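Local coordinates for protein CdnC (PDB 7MGV) that installs omega-ester macrocycles in ribosomally made precursor peptides, acting as an ATP-grasp ligase of graspetide biosynthesis, at residues Val241-Tyr246 against Pro346-Arg351; Asp37-Tyr42 against Arg332-Ile337; Thr28-Asn33 against Asn54-Pro59; Met21-Ile26 against Leu86-Thr91. All blocks are in the same frame, centred on the assembly; numbering follows the deposited sequence.

Interaction 1: Val241-Tyr246 against Pro346-Arg351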
# COMPACT_ATOMS: atom_id res chain seq x y z
N VAL A 241 12.59 3.23 -18.69
CA VAL A 241 11.24 3.25 -19.24
C VAL A 241 11.11 1.99 -20.09
O VAL A 241 11.62 1.94 -21.22
CB VAL A 241 10.95 4.51 -20.06
CG1 VAL A 241 9.49 4.53 -20.50
CG2 VAL A 241 11.30 5.76 -19.26
N GLY A 242 10.43 0.98 -19.56
CA GLY A 242 10.38 -0.30 -20.23
C GLY A 242 11.75 -0.94 -20.29
O GLY A 242 12.32 -1.32 -19.26
N ARG A 243 12.31 -1.06 -21.50
CA ARG A 243 13.67 -1.53 -21.68
C ARG A 243 14.61 -0.42 -22.15
O ARG A 243 15.75 -0.70 -22.53
CB ARG A 243 13.70 -2.70 -22.66
CG ARG A 243 12.75 -3.83 -22.28
CD ARG A 243 13.08 -5.12 -23.02
NE ARG A 243 14.39 -5.65 -22.67
CZ ARG A 243 14.65 -6.38 -21.59
NH1 ARG A 243 13.67 -6.68 -20.74
NH2 ARG A 243 15.88 -6.82 -21.35
N ASP A 244 14.15 0.83 -22.12
CA ASP A 244 14.99 1.97 -22.47
C ASP A 244 15.69 2.46 -21.21
O ASP A 244 15.04 2.82 -20.22
CB ASP A 244 14.15 3.09 -23.08
CG ASP A 244 13.51 2.68 -24.40
OD1 ASP A 244 13.73 1.54 -24.84
OD2 ASP A 244 12.78 3.51 -24.99
N VAL A 245 17.02 2.49 -21.25
CA VAL A 245 17.86 2.83 -20.11
C VAL A 245 18.56 4.15 -20.41
O VAL A 245 19.27 4.26 -21.42
CB VAL A 245 18.87 1.72 -19.80
CG1 VAL A 245 19.76 2.12 -18.63
CG2 VAL A 245 18.16 0.41 -19.51
N TYR A 246 18.38 5.13 -19.54
CA TYR A 246 19.04 6.43 -19.65
C TYR A 246 19.86 6.64 -18.39
O TYR A 246 19.30 6.80 -17.30
CB TYR A 246 18.02 7.56 -19.84
CG TYR A 246 17.12 7.39 -21.04
CD1 TYR A 246 15.95 6.63 -20.95
CD2 TYR A 246 17.42 7.99 -22.25
CE1 TYR A 246 15.12 6.48 -22.05
CE2 TYR A 246 16.60 7.84 -23.35
CZ TYR A 246 15.45 7.09 -23.24
OH TYR A 246 14.63 6.94 -24.33
N PRO A 346 8.17 -2.41 -26.14
CA PRO A 346 8.00 -3.63 -25.36
C PRO A 346 7.62 -3.31 -23.91
O PRO A 346 8.20 -2.42 -23.28
CB PRO A 346 9.37 -4.31 -25.44
CG PRO A 346 10.01 -3.73 -26.66
CD PRO A 346 9.52 -2.32 -26.75
N ARG A 347 6.64 -4.04 -23.40
CA ARG A 347 6.11 -3.82 -22.07
C ARG A 347 6.26 -5.07 -21.22
O ARG A 347 6.35 -6.19 -21.72
CB ARG A 347 4.63 -3.44 -22.10
CG ARG A 347 4.25 -2.39 -23.11
CD ARG A 347 2.75 -2.22 -23.15
NE ARG A 347 2.37 -0.83 -23.37
CZ ARG A 347 1.11 -0.40 -23.44
NH1 ARG A 347 0.10 -1.26 -23.31
NH2 ARG A 347 0.87 0.88 -23.65
N ARG A 348 6.29 -4.85 -19.90
CA ARG A 348 6.04 -5.91 -18.93
C ARG A 348 4.54 -5.89 -18.67
O ARG A 348 4.04 -5.14 -17.83
CB ARG A 348 6.85 -5.71 -17.66
CG ARG A 348 8.35 -5.84 -17.87
CD ARG A 348 9.13 -5.23 -16.72
NE ARG A 348 10.57 -5.25 -16.97
CZ ARG A 348 11.25 -4.25 -17.52
NH1 ARG A 348 10.62 -3.15 -17.89
NH2 ARG A 348 12.56 -4.36 -17.71
N ASP A 349 3.81 -6.71 -19.42
CA ASP A 349 2.35 -6.66 -19.42
C ASP A 349 1.80 -6.94 -18.02
O ASP A 349 2.07 -8.00 -17.45
CB ASP A 349 1.79 -7.66 -20.43
CG ASP A 349 0.33 -7.44 -20.73
OD1 ASP A 349 -0.04 -6.29 -21.08
OD2 ASP A 349 -0.46 -8.40 -20.62
N ASN A 350 1.04 -5.99 -17.49
CA ASN A 350 0.46 -6.11 -16.15
C ASN A 350 -1.06 -5.96 -16.17
O ASN A 350 -1.65 -5.58 -15.16
CB ASN A 350 1.08 -5.09 -15.20
CG ASN A 350 0.88 -3.65 -15.66
OD1 ASN A 350 0.15 -3.38 -16.62
ND2 ASN A 350 1.53 -2.72 -14.97
N ARG A 351 -1.70 -6.25 -17.31
CA ARG A 351 -3.15 -6.18 -17.37
C ARG A 351 -3.77 -7.20 -16.43
O ARG A 351 -3.29 -8.34 -16.32
CB ARG A 351 -3.63 -6.42 -18.80
CG ARG A 351 -3.26 -5.32 -19.78
CD ARG A 351 -3.58 -5.72 -21.21
NE ARG A 351 -2.89 -6.94 -21.60
CZ ARG A 351 -3.08 -7.57 -22.76
NH1 ARG A 351 -3.94 -7.08 -23.65
NH2 ARG A 351 -2.41 -8.68 -23.02
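P346 meets the tip of a hairpin at G242 and R243. Its carbonyl O lies 4.3 Å from G242 CA, and its ring is grazed by the aliphatic part of R243, whose chain bends at chi3. G242 has a positive phi of 65°, a value that favours glycine, and occupies the type II' turn from V241 to D244. That two-residue turn is closed by V241 N to D244 O and D244 N to V241 O, both 2.9 Å, and its G242 carbonyl accepts from R348. R347 turns away to a cation-pi contact with Y134 and to the carbonyl of L340. R348 carries the polar part of the contact. Its chain is extended from CG to NE, chi3 -175°, and this reach brings NH1 to 2.8 Å from G242 O. The bond is nearly straight (166°) and leaves in the guanidinium plane, yet it meets G242 O from above the carbonyl plane. R348 NH2 adds a weak bond to the same oxygen. R243 NH1 comes within 4.0 Å of R348 NH2, the two chains crossing at about a right angle; D291 and D296 form salt bridges with R348 and would be expected to offset this pairing of like charges. Farther along, N350 is bonded to the carbonyl of S135. The whole places the turn between strands 234-241 and 244-251 against the C-terminal tail, with helix 280-293 meeting R243 and R348, and helix 332-341 packing on V241.

Interaction 2: Asp37-Tyr42 against Arg332-Ile337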
# COMPACT_ATOMS: atom_id res chain seq x y z
N ASP A 37 3.86 17.70 -20.37
CA ASP A 37 3.57 18.40 -21.62
C ASP A 37 4.21 17.70 -22.81
O ASP A 37 3.56 17.46 -23.84
CB ASP A 37 4.03 19.85 -21.53
CG ASP A 37 2.88 20.82 -21.32
OD1 ASP A 37 1.72 20.36 -21.28
OD2 ASP A 37 3.14 22.03 -21.18
N LYS A 38 5.50 17.36 -22.70
CA LYS A 38 6.18 16.71 -23.82
C LYS A 38 5.68 15.29 -24.02
O LYS A 38 5.56 14.82 -25.16
CB LYS A 38 7.69 16.73 -23.60
CG LYS A 38 8.46 17.42 -24.72
CD LYS A 38 8.10 18.89 -24.81
CE LYS A 38 8.85 19.59 -25.94
NZ LYS A 38 8.31 19.24 -27.29
N VAL A 39 5.36 14.59 -22.92
CA VAL A 39 4.77 13.26 -23.04
C VAL A 39 3.44 13.33 -23.76
O VAL A 39 3.14 12.51 -24.64
CB VAL A 39 4.62 12.61 -21.65
CG1 VAL A 39 3.84 11.32 -21.74
CG2 VAL A 39 5.99 12.36 -21.03
N THR A 40 2.62 14.34 -23.44
CA THR A 40 1.33 14.51 -24.10
C THR A 40 1.51 14.85 -25.57
O THR A 40 0.76 14.37 -26.43
CB THR A 40 0.51 15.59 -23.39
OG1 THR A 40 0.21 15.16 -22.05
CG2 THR A 40 -0.79 15.86 -24.13
N GLU A 41 2.50 15.69 -25.89
CA GLU A 41 2.78 16.01 -27.29
C GLU A 41 3.16 14.76 -28.08
O GLU A 41 2.67 14.53 -29.19
CB GLU A 41 3.89 17.06 -27.38
CG GLU A 41 4.67 17.03 -28.68
CD GLU A 41 5.83 18.00 -28.69
OE1 GLU A 41 5.88 18.89 -27.82
OE2 GLU A 41 6.71 17.87 -29.57
N TYR A 42 4.04 13.94 -27.51
CA TYR A 42 4.48 12.74 -28.22
C TYR A 42 3.36 11.70 -28.30
O TYR A 42 3.31 10.93 -29.26
CB TYR A 42 5.72 12.16 -27.55
CG TYR A 42 6.99 12.90 -27.90
CD1 TYR A 42 7.22 13.34 -29.20
CD2 TYR A 42 7.95 13.16 -26.94
CE1 TYR A 42 8.38 14.02 -29.52
CE2 TYR A 42 9.12 13.84 -27.25
CZ TYR A 42 9.32 14.27 -28.55
OH TYR A 42 10.48 14.94 -28.87
N ARG A 332 14.07 12.61 -24.97
CA ARG A 332 14.02 11.19 -25.32
C ARG A 332 13.28 10.36 -24.27
O ARG A 332 12.64 9.37 -24.63
CB ARG A 332 15.43 10.66 -25.53
CG ARG A 332 16.07 11.08 -26.85
CD ARG A 332 15.23 10.65 -28.04
NE ARG A 332 14.37 11.73 -28.53
CZ ARG A 332 13.45 11.59 -29.47
NH1 ARG A 332 13.25 10.40 -30.03
NH2 ARG A 332 12.72 12.63 -29.85
N ILE A 333 13.37 10.73 -22.99
CA ILE A 333 12.66 9.98 -21.96
C ILE A 333 11.15 10.18 -22.09
O ILE A 333 10.37 9.24 -21.90
CB ILE A 333 13.17 10.37 -20.56
CG1 ILE A 333 14.68 10.20 -20.48
CG2 ILE A 333 12.48 9.53 -19.49
CD1 ILE A 333 15.27 10.60 -19.14
N SER A 334 10.73 11.40 -22.42
CA SER A 334 9.31 11.65 -22.65
C SER A 334 8.81 10.85 -23.85
O SER A 334 7.70 10.30 -23.82
CB SER A 334 9.06 13.14 -22.85
OG SER A 334 9.44 13.88 -21.71
N LYS A 335 9.62 10.77 -24.91
CA LYS A 335 9.26 9.95 -26.06
C LYS A 335 9.18 8.48 -25.68
O LYS A 335 8.30 7.76 -26.15
CB LYS A 335 10.27 10.16 -27.19
CG LYS A 335 10.03 9.30 -28.41
CD LYS A 335 9.47 10.11 -29.56
CE LYS A 335 8.99 9.22 -30.69
NZ LYS A 335 7.85 8.36 -30.28
N SER A 336 10.10 8.02 -24.83
CA SER A 336 10.04 6.64 -24.36
C SER A 336 8.73 6.37 -23.62
O SER A 336 8.05 5.38 -23.90
CB SER A 336 11.25 6.34 -23.47
OG SER A 336 12.39 6.05 -24.25
N ILE A 337 8.37 7.27 -22.70
CA ILE A 337 7.15 7.09 -21.93
C ILE A 337 5.92 7.12 -22.84
O ILE A 337 4.99 6.33 -22.67
CB ILE A 337 7.05 8.15 -20.82
CG1 ILE A 337 8.19 7.96 -19.82
CG2 ILE A 337 5.71 8.08 -20.11
CD1 ILE A 337 8.35 9.07 -18.83
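V39 and S334 mark the tight part of this helix pair, their CA atoms 4.8 Å apart where the axes of helix 37-42 and helix 332-337 approach to 8.2 Å at a crossing angle of -52°. The small S334 side chain is consistent with this close approach: V39 CG2 rests on S334 CB at 3.7 Å, while V39 CG1, anti to the backbone N (chi1 172°), reaches I337 CG2 at 4.1 Å. W93 of strand 91-94 packs on both V39 and I337. S334 OG faces K38 CB, but its hydrogen bond goes to D325.

Towards solvent the contact rests on Y42. K335 passes over one ring face at about a right angle, with CD 4.0 Å from the ring centroid and only 10° off the normal, a CH-pi contact, and its backbone N lies 3.6 Å from Y42 CD2. The charged ends point to other partners: K335 NZ pairs with D339, and K38 NZ with E41 on its own helix. Y42 OH donates to the carbonyl of E330. An alanine at Y42 is likely to leave the K335 methylenes without the ring they lie on and the E330 carbonyl without this donor. The chemistry is therefore divided: inside, V39 packs closely on I337 and S334 CB, the one hydroxyl given to D325; outside, an aromatic ring lies against a lysine's methylenes, whose ammonium keeps its own carboxylate.

Interaction 3: Thr28-Asn33 against Asn54-Pro59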
# COMPACT_ATOMS: atom_id res chain seq x y z
N THR A 28 -2.25 13.10 -12.47
CA THR A 28 -1.26 14.11 -12.08
C THR A 28 -1.92 15.06 -11.08
O THR A 28 -2.97 14.75 -10.51
CB THR A 28 -0.74 14.87 -13.32
OG1 THR A 28 -1.80 15.06 -14.26
CG2 THR A 28 0.40 14.11 -13.98
N HIS A 29 -1.29 16.21 -10.85
CA HIS A 29 -1.87 17.30 -10.09
C HIS A 29 -1.70 18.59 -10.89
O HIS A 29 -1.00 18.63 -11.91
CB HIS A 29 -1.23 17.43 -8.70
CG HIS A 29 0.24 17.72 -8.73
ND1 HIS A 29 0.76 18.94 -8.38
CD2 HIS A 29 1.29 16.93 -9.05
CE1 HIS A 29 2.08 18.90 -8.49
NE2 HIS A 29 2.43 17.70 -8.90
N THR A 30 -2.36 19.65 -10.43
CA THR A 30 -2.42 20.89 -11.20
C THR A 30 -1.05 21.54 -11.36
O THR A 30 -0.77 22.15 -12.40
CB THR A 30 -3.39 21.87 -10.56
OG1 THR A 30 -3.02 22.09 -9.19
CG2 THR A 30 -4.81 21.32 -10.62
N ALA A 31 -0.18 21.43 -10.35
CA ALA A 31 1.10 22.12 -10.42
C ALA A 31 2.04 21.45 -11.42
O ALA A 31 2.89 22.12 -12.02
CB ALA A 31 1.75 22.20 -9.04
N ASP A 32 1.92 20.14 -11.61
CA ASP A 32 2.72 19.42 -12.60
C ASP A 32 2.01 19.52 -13.95
O ASP A 32 1.04 18.81 -14.21
CB ASP A 32 2.94 17.97 -12.21
CG ASP A 32 3.48 17.13 -13.36
OD1 ASP A 32 4.43 17.57 -14.04
OD2 ASP A 32 2.95 16.02 -13.58
N ASN A 33 2.50 20.42 -14.80
CA ASN A 33 2.03 20.54 -16.17
C ASN A 33 3.18 20.53 -17.17
O ASN A 33 2.93 20.71 -18.37
CB ASN A 33 1.21 21.83 -16.34
CG ASN A 33 0.19 21.74 -17.46
OD1 ASN A 33 -0.91 22.30 -17.36
ND2 ASN A 33 0.53 21.05 -18.54
N ASN A 54 -6.49 15.36 -12.91
CA ASN A 54 -5.70 16.05 -11.91
C ASN A 54 -6.24 15.71 -10.53
O ASN A 54 -7.41 15.96 -10.22
CB ASN A 54 -5.70 17.56 -12.16
CG ASN A 54 -4.54 17.99 -13.03
OD1 ASN A 54 -4.27 19.18 -13.16
ND2 ASN A 54 -3.86 17.03 -13.63
N VAL A 55 -5.38 15.14 -9.69
CA VAL A 55 -5.84 14.42 -8.51
C VAL A 55 -6.13 15.34 -7.33
O VAL A 55 -6.92 14.98 -6.45
CB VAL A 55 -4.80 13.34 -8.15
CG1 VAL A 55 -3.69 13.91 -7.27
CG2 VAL A 55 -5.46 12.15 -7.51
N ASP A 56 -5.51 16.52 -7.28
CA ASP A 56 -5.82 17.46 -6.21
C ASP A 56 -7.21 18.06 -6.36
O ASP A 56 -7.78 18.53 -5.37
CB ASP A 56 -4.77 18.58 -6.16
CG ASP A 56 -4.54 19.22 -7.52
OD1 ASP A 56 -4.71 18.53 -8.54
OD2 ASP A 56 -4.20 20.42 -7.55
N GLU A 57 -7.76 18.05 -7.57
CA GLU A 57 -9.09 18.60 -7.82
C GLU A 57 -10.20 17.60 -7.54
O GLU A 57 -11.37 17.91 -7.79
CB GLU A 57 -9.19 19.09 -9.26
CG GLU A 57 -8.04 19.96 -9.72
CD GLU A 57 -8.09 21.38 -9.18
OE1 GLU A 57 -8.14 22.32 -10.00
OE2 GLU A 57 -8.06 21.58 -7.94
N TYR A 58 -9.88 16.41 -7.03
CA TYR A 58 -10.88 15.42 -6.62
C TYR A 58 -11.02 15.45 -5.11
O TYR A 58 -10.00 15.45 -4.41
CB TYR A 58 -10.47 14.02 -7.08
CG TYR A 58 -11.39 12.92 -6.60
CD1 TYR A 58 -12.59 12.66 -7.25
CD2 TYR A 58 -11.05 12.14 -5.50
CE1 TYR A 58 -13.43 11.65 -6.81
CE2 TYR A 58 -11.89 11.13 -5.05
CZ TYR A 58 -13.08 10.89 -5.71
OH TYR A 58 -13.91 9.89 -5.27
N PRO A 59 -12.24 15.46 -4.56
CA PRO A 59 -13.52 15.36 -5.26
C PRO A 59 -14.18 16.70 -5.53
O PRO A 59 -15.32 16.74 -5.99
CB PRO A 59 -14.36 14.54 -4.28
CG PRO A 59 -13.91 15.06 -2.95
CD PRO A 59 -12.44 15.44 -3.09
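The carboxylate of D56 receives T30 in two ways: T30 OG1 donates to the syn lone pair of OD2 at 2.6 Å, whereas T30 N meets OD1 at 3.2 Å from above the carboxylate plane, 36° out of it. These groups sit at the C-terminal ends of the two strands of a beta-alpha-beta crossover, in which strand 22-28, helix 35-46 and strand 48-54 follow one another and the strands pair in parallel. The amide of N54 lies beside the same loop with OD1 3.2 Å from T30 CA. H29 touches D56 through CB, not through its ring; one ring face is instead taken by D32 N from its own loop, offset toward the rim.

The last rung is a bridge between T28 and N54, where V55 N donates to T28 O at 2.6 Å with an N-H...O angle of 156°. Beyond it the strand pairing ends, but D56 reaches back to T30 because its CG stands between the backbone N and the carbonyl carbon (chi1 51°), in the crowded position. Replacing D56 with alanine removes both oxygens and would probably leave T30 N and T30 OG1 without these acceptors, so that the 28-33 loop could move away from the 54-59 loop.

Outside the pair, the backbone of D56 is bonded to that of H102, V55 packs on L124 of helix 110-130, and Y58 and P59 reach P223 and N169 of the second subunit. T30 CG2 lies against the bent E57 chain, 3.5 Å from E57 OE1 and 3.6 Å from E57 CG.

Interaction 4: Met21-Ile26 against Leu86-Thr91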
# COMPACT_ATOMS: atom_id res chain seq x y z
N MET A 21 -7.77 7.93 -31.29
CA MET A 21 -8.88 7.07 -30.89
C MET A 21 -8.58 6.37 -29.57
O MET A 21 -9.43 6.29 -28.69
CB MET A 21 -9.17 6.04 -31.99
CG MET A 21 -10.65 5.82 -32.26
SD MET A 21 -11.56 5.21 -30.83
CE MET A 21 -10.67 3.69 -30.48
N ASN A 22 -7.36 5.85 -29.44
CA ASN A 22 -6.96 5.18 -28.21
C ASN A 22 -6.80 6.20 -27.09
O ASN A 22 -6.08 7.20 -27.24
CB ASN A 22 -5.65 4.41 -28.42
CG ASN A 22 -5.88 2.92 -28.56
OD1 ASN A 22 -6.97 2.47 -28.91
ND2 ASN A 22 -4.84 2.14 -28.29
N LYS A 23 -7.46 5.95 -25.96
CA LYS A 23 -7.48 6.87 -24.84
C LYS A 23 -6.49 6.44 -23.77
O LYS A 23 -6.41 5.25 -23.43
CB LYS A 23 -8.89 6.97 -24.25
CG LYS A 23 -9.90 7.63 -25.17
CD LYS A 23 -11.25 7.79 -24.49
CE LYS A 23 -11.95 6.46 -24.34
NZ LYS A 23 -13.30 6.62 -23.72
N ILE A 24 -5.74 7.40 -23.25
CA ILE A 24 -4.70 7.15 -22.25
C ILE A 24 -4.98 8.05 -21.05
O ILE A 24 -4.88 9.28 -21.15
CB ILE A 24 -3.30 7.42 -22.81
CG1 ILE A 24 -2.99 6.44 -23.95
CG2 ILE A 24 -2.26 7.31 -21.70
CD1 ILE A 24 -1.61 6.60 -24.53
N LEU A 25 -5.33 7.43 -19.92
CA LEU A 25 -5.57 8.17 -18.69
C LEU A 25 -4.25 8.49 -18.01
O LEU A 25 -3.39 7.62 -17.85
CB LEU A 25 -6.47 7.37 -17.76
CG LEU A 25 -6.91 8.08 -16.47
CD1 LEU A 25 -7.88 9.21 -16.79
CD2 LEU A 25 -7.52 7.09 -15.50
N ILE A 26 -4.08 9.75 -17.61
CA ILE A 26 -2.88 10.21 -16.90
C ILE A 26 -3.31 10.86 -15.60
O ILE A 26 -4.13 11.79 -15.61
CB ILE A 26 -2.05 11.18 -17.76
CG1 ILE A 26 -1.51 10.48 -19.01
CG2 ILE A 26 -0.91 11.76 -16.93
CD1 ILE A 26 -0.56 11.32 -19.82
N LEU A 86 -14.15 6.36 -19.03
CA LEU A 86 -12.85 5.77 -18.77
C LEU A 86 -12.83 4.24 -18.79
O LEU A 86 -11.75 3.66 -18.76
CB LEU A 86 -12.30 6.24 -17.42
CG LEU A 86 -12.26 7.75 -17.20
CD1 LEU A 86 -11.85 8.06 -15.77
CD2 LEU A 86 -11.32 8.42 -18.19
N GLU A 87 -13.99 3.58 -18.83
CA GLU A 87 -14.02 2.13 -18.79
C GLU A 87 -13.38 1.49 -20.02
O GLU A 87 -13.20 0.27 -20.03
CB GLU A 87 -15.46 1.63 -18.64
CG GLU A 87 -16.30 1.77 -19.90
CD GLU A 87 -16.76 3.19 -20.15
OE1 GLU A 87 -16.50 3.72 -21.25
OE2 GLU A 87 -17.38 3.79 -19.24
N ASP A 88 -13.05 2.27 -21.05
CA ASP A 88 -12.46 1.75 -22.27
C ASP A 88 -11.10 2.39 -22.57
O ASP A 88 -10.69 2.47 -23.72
CB ASP A 88 -13.41 1.96 -23.45
CG ASP A 88 -13.74 3.42 -23.68
OD1 ASP A 88 -13.65 4.21 -22.71
OD2 ASP A 88 -14.09 3.78 -24.82
N ILE A 89 -10.40 2.84 -21.53
CA ILE A 89 -9.07 3.39 -21.73
C ILE A 89 -8.12 2.28 -22.17
O ILE A 89 -8.27 1.12 -21.78
CB ILE A 89 -8.55 4.09 -20.45
CG1 ILE A 89 -8.60 3.13 -19.26
CG2 ILE A 89 -9.35 5.35 -20.17
CD1 ILE A 89 -7.81 3.61 -18.06
N SER A 90 -7.14 2.65 -22.99
CA SER A 90 -6.16 1.66 -23.45
C SER A 90 -5.10 1.39 -22.39
O SER A 90 -4.77 0.23 -22.12
CB SER A 90 -5.52 2.12 -24.75
OG SER A 90 -4.85 3.36 -24.59
N THR A 91 -4.56 2.45 -21.78
CA THR A 91 -3.64 2.33 -20.66
C THR A 91 -3.92 3.44 -19.67
O THR A 91 -4.66 4.39 -19.95
CB THR A 91 -2.16 2.39 -21.08
OG1 THR A 91 -1.85 3.72 -21.52
CG2 THR A 91 -1.86 1.40 -22.19
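K23, I24 and L25 of strand 22-28 meet the approach to strand 91-94, its neighbour in the four-stranded parallel sheet of the MvdD-type pre-ATP-grasp domain. A type I turn from L86 to I89, closed by I89 N to L86 O, delivers the chain to this sheet.

The polar centre is the carbonyl of K23, gripped by two donors of S90. S90 N gives a 2.7 Å bond that lies in the carbonyl plane, with an N-H...O angle of 158°; S90 OG donates to the same K23 O from above that plane, 54° out of it. The hydroxyl can fold back in this way because S90 chi1 is 60°, which sets OG between the backbone N and the carbonyl carbon. One step on, L25 N donates to T91 O at 3.1 Å.

At the turn, K23 NZ forms a salt bridge with D88 OD1 at 2.6 Å, on the syn side of the carboxylate, and also donates to the carbonyl of S85. The ammonium therefore ties the strand both to the turn and to the residue just before it. L25 fills the apolar part: its CD1 meets L86 CD2 at 3.8 Å, the two side chains crossing at about a right angle, and its CB meets I89 CD1 at 4.0 Å. I131 touches both L25 and I89. I24 and T91 lie side by side and point the same way; T91 OG1 bonds to the carbonyl of L341, and the same oxygen rests 3.6 Å from I24 CG2.

From the N terminus, strand 22-28 opens interaction 4, which closes at 86-91 after helix 35-46 and strands 48-54, 63-69, 72-78 and 83-85. Interaction 3 is nested inside that loop, joining the ends of strands 22-28 and 48-54. Helix 35-46 opens interaction 2, which closes only at 332-337 and so crosses both earlier contacts. Interaction 1, from 241-246 to 346-351, crosses interaction 2 and touches it where D244 and Y246 meet S336; its R347 also packs on T91 of interaction 4. Interactions 3 and 4 thus tie the pre-ATP-grasp sheet together; interaction 2 sets helix 332-341 against helix 35-46, and interaction 1 sets the tail after helix 332-341 against the turn between strands 234-241 and 244-251.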